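Local coordinates for protein ribulose bisphosphate carboxylase (PDB 6HUN) that probably adds carbon dioxide and water to ribulose 1,5-bisphosphate, yielding two molecules of 3-phosphoglycerate, with magnesium as cofactor, in an archaeal AMP degradation pathway, at residues V41-R46 with V103-E108. Sequence-based numbering, arbitrary orientation.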
loop_
_atom_site.group_PDB
_atom_site.type_symbol
_atom_site.label_atom_id
_atom_site.label_comp_id
_atom_site.label_asym_id
_atom_site.label_seq_id
_atom_site.Cartn_x
_atom_site.Cartn_y
_atom_site.Cartn_z
ATOM N N VAL A 41 12.245 -10.944 16.370
ATOM C CA VAL A 41 10.915 -10.659 15.817
ATOM C C VAL A 41 10.191 -11.972 15.595
ATOM O O VAL A 41 10.771 -12.930 15.080
ATOM C CB VAL A 41 11.025 -9.879 14.497
ATOM C CG1 VAL A 41 9.612 -9.847 13.723
ATOM C CG2 VAL A 41 11.606 -8.515 14.730
ATOM N N ILE A 42 8.915 -12.031 15.981
ATOM C CA ILE A 42 8.086 -13.216 15.805
ATOM C C ILE A 42 6.883 -12.837 14.942
ATOM O O ILE A 42 6.138 -11.944 15.326
ATOM C CB ILE A 42 7.599 -13.740 17.166
ATOM C CG1 ILE A 42 8.810 -14.082 18.096
ATOM C CG2 ILE A 42 6.665 -14.917 16.949
ATOM C CD1 ILE A 42 9.433 -15.278 17.632
ATOM N N ALA A 43 6.658 -13.550 13.844
ATOM C CA ALA A 43 5.446 -13.375 13.025
ATOM C C ALA A 43 4.554 -14.599 13.204
ATOM O O ALA A 43 5.055 -15.727 13.204
ATOM C CB ALA A 43 5.798 -13.215 11.532
ATOM N N VAL A 44 3.234 -14.398 13.268
ATOM C CA VAL A 44 2.284 -15.495 13.224
ATOM C C VAL A 44 1.445 -15.373 11.948
ATOM O O VAL A 44 0.821 -14.327 11.681
ATOM C CB VAL A 44 1.431 -15.591 14.495
ATOM C CG1 VAL A 44 0.789 -14.260 14.823
ATOM C CG2 VAL A 44 0.409 -16.696 14.309
ATOM N N PHE A 45 1.531 -16.400 11.125
ATOM C CA PHE A 45 0.918 -16.445 9.800
ATOM C C PHE A 45 -0.199 -17.465 9.837
ATOM O O PHE A 45 -0.058 -18.510 10.468
ATOM C CB PHE A 45 1.914 -16.885 8.705
ATOM C CG PHE A 45 3.105 -15.985 8.535
ATOM C CD1 PHE A 45 3.006 -14.771 7.849
ATOM C CD2 PHE A 45 4.354 -16.386 8.953
ATOM C CE1 PHE A 45 4.176 -13.976 7.661
ATOM C CE2 PHE A 45 5.459 -15.604 8.789
ATOM C CZ PHE A 45 5.371 -14.367 8.141
ATOM N N ARG A 46 -1.272 -17.204 9.106
ATOM C CA ARG A 46 -2.277 -18.233 8.852
ATOM C C ARG A 46 -2.077 -18.733 7.418
ATOM O O ARG A 46 -2.235 -17.961 6.468
ATOM C CB ARG A 46 -3.681 -17.661 9.064
ATOM C CG ARG A 46 -4.742 -18.743 8.778
ATOM C CD ARG A 46 -6.168 -18.162 9.079
ATOM N NE ARG A 46 -7.181 -19.226 9.033
ATOM C CZ ARG A 46 -8.426 -19.055 9.477
ATOM N NH1 ARG A 46 -8.790 -17.877 9.987
ATOM N NH2 ARG A 46 -9.305 -20.074 9.437
ATOM N N VAL A 103 6.933 -17.905 13.054
ATOM C CA VAL A 103 8.259 -17.789 12.467
ATOM C C VAL A 103 9.038 -16.773 13.281
ATOM O O VAL A 103 8.545 -15.676 13.555
ATOM C CB VAL A 103 8.206 -17.372 10.980
ATOM C CG1 VAL A 103 9.643 -17.378 10.357
ATOM C CG2 VAL A 103 7.322 -18.297 10.226
ATOM N N ALA A 104 10.250 -17.144 13.675
ATOM C CA ALA A 104 11.136 -16.264 14.412
ATOM C C ALA A 104 12.208 -15.706 13.472
ATOM O O ALA A 104 12.783 -16.447 12.654
ATOM C CB ALA A 104 11.792 -17.036 15.591
ATOM N N TYR A 105 12.481 -14.402 13.614
ATOM C CA TYR A 105 13.358 -13.613 12.726
ATOM C C TYR A 105 14.425 -12.899 13.544
ATOM O O TYR A 105 14.081 -12.046 14.384
ATOM C CB TYR A 105 12.593 -12.522 11.943
ATOM C CG TYR A 105 11.576 -13.028 10.954
ATOM C CD1 TYR A 105 10.295 -13.308 11.355
ATOM C CD2 TYR A 105 11.906 -13.235 9.616
ATOM C CE1 TYR A 105 9.368 -13.795 10.491
ATOM C CE2 TYR A 105 10.969 -13.729 8.711
ATOM C CZ TYR A 105 9.678 -13.987 9.163
ATOM O OH TYR A 105 8.729 -14.479 8.290
ATOM N N PRO A 106 15.708 -13.074 13.230
ATOM C CA PRO A 106 16.750 -12.251 13.871
ATOM C C PRO A 106 16.584 -10.772 13.557
ATOM O O PRO A 106 16.267 -10.397 12.430
ATOM C CB PRO A 106 18.046 -12.792 13.258
ATOM C CG PRO A 106 17.669 -14.006 12.471
ATOM C CD PRO A 106 16.233 -13.871 12.117
ATOM N N VAL A 107 16.771 -9.921 14.570
ATOM C CA VAL A 107 16.488 -8.489 14.372
ATOM C C VAL A 107 17.446 -7.848 13.370
ATOM O O VAL A 107 17.121 -6.823 12.755
ATOM C CB VAL A 107 16.507 -7.728 15.716
ATOM C CG1 VAL A 107 16.344 -6.242 15.497
ATOM C CG2 VAL A 107 15.357 -8.150 16.592
ATOM N N GLU A 108 18.618 -8.439 13.163
ATOM C CA GLU A 108 19.565 -7.926 12.180
ATOM C C GLU A 108 19.046 -8.022 10.744
ATOM O O GLU A 108 19.667 -7.452 9.839
ATOM C CB GLU A 108 20.899 -8.683 12.308
ATOM C CG GLU A 108 21.625 -8.458 13.621
ATOM C CD GLU A 108 21.029 -9.223 14.804
ATOM O OE1 GLU A 108 21.415 -8.904 15.962
ATOM O OE2 GLU A 108 20.180 -10.130 14.595
#
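Val-41 to Ala-43 and Val-103 to Tyr-105 pair as antiparallel strands, their axes at 154°, through reciprocal hydrogen bonds joining Val-41 with Tyr-105 and Ala-43 with Val-103. The Tyr-105 N to Val-41 O bond measures 2.7 Å; its companion from Val-41 N to Tyr-105 O bends to 134° at the hydrogen. Between these two hydrogen-bonded pairs, Ile-42 and Ala-104 form a non-hydrogen-bonded pair, and Ile-42 CD1 lies 3.6 Å from Ala-104 CB. The face bearing Val-41, Ala-43, Val-103 and Tyr-105 carries the aromatic contacts. With chi1 at -65°, Tyr-105 CG stands beside its backbone N, and the ring runs back along the sheet, its CE1 edge 3.8 Å from Ala-43 CB. Phe-45 reaches from the opposite direction: its CZ meets Tyr-105 OH at 3.4 Å, the hydroxyl lying in the phenyl plane, while CE2 touches Val-103 CG2 at 3.6 Å. Replacing Phe-45 by alanine removes the ring, which would probably open a gap beside Val-103 and strip the tyrosine's hydroxyl end of one apolar neighbour. That hydroxyl is hydrogen-bonded to Ser-66, just past helix 55-65. In the N-terminal domain's mixed sheet, away from the catalytic barrel, strand 41-49 lies between strands 99-105 and 132-141, and Tyr-89 of strand 87-93 packs against Ile-42 and Ala-104.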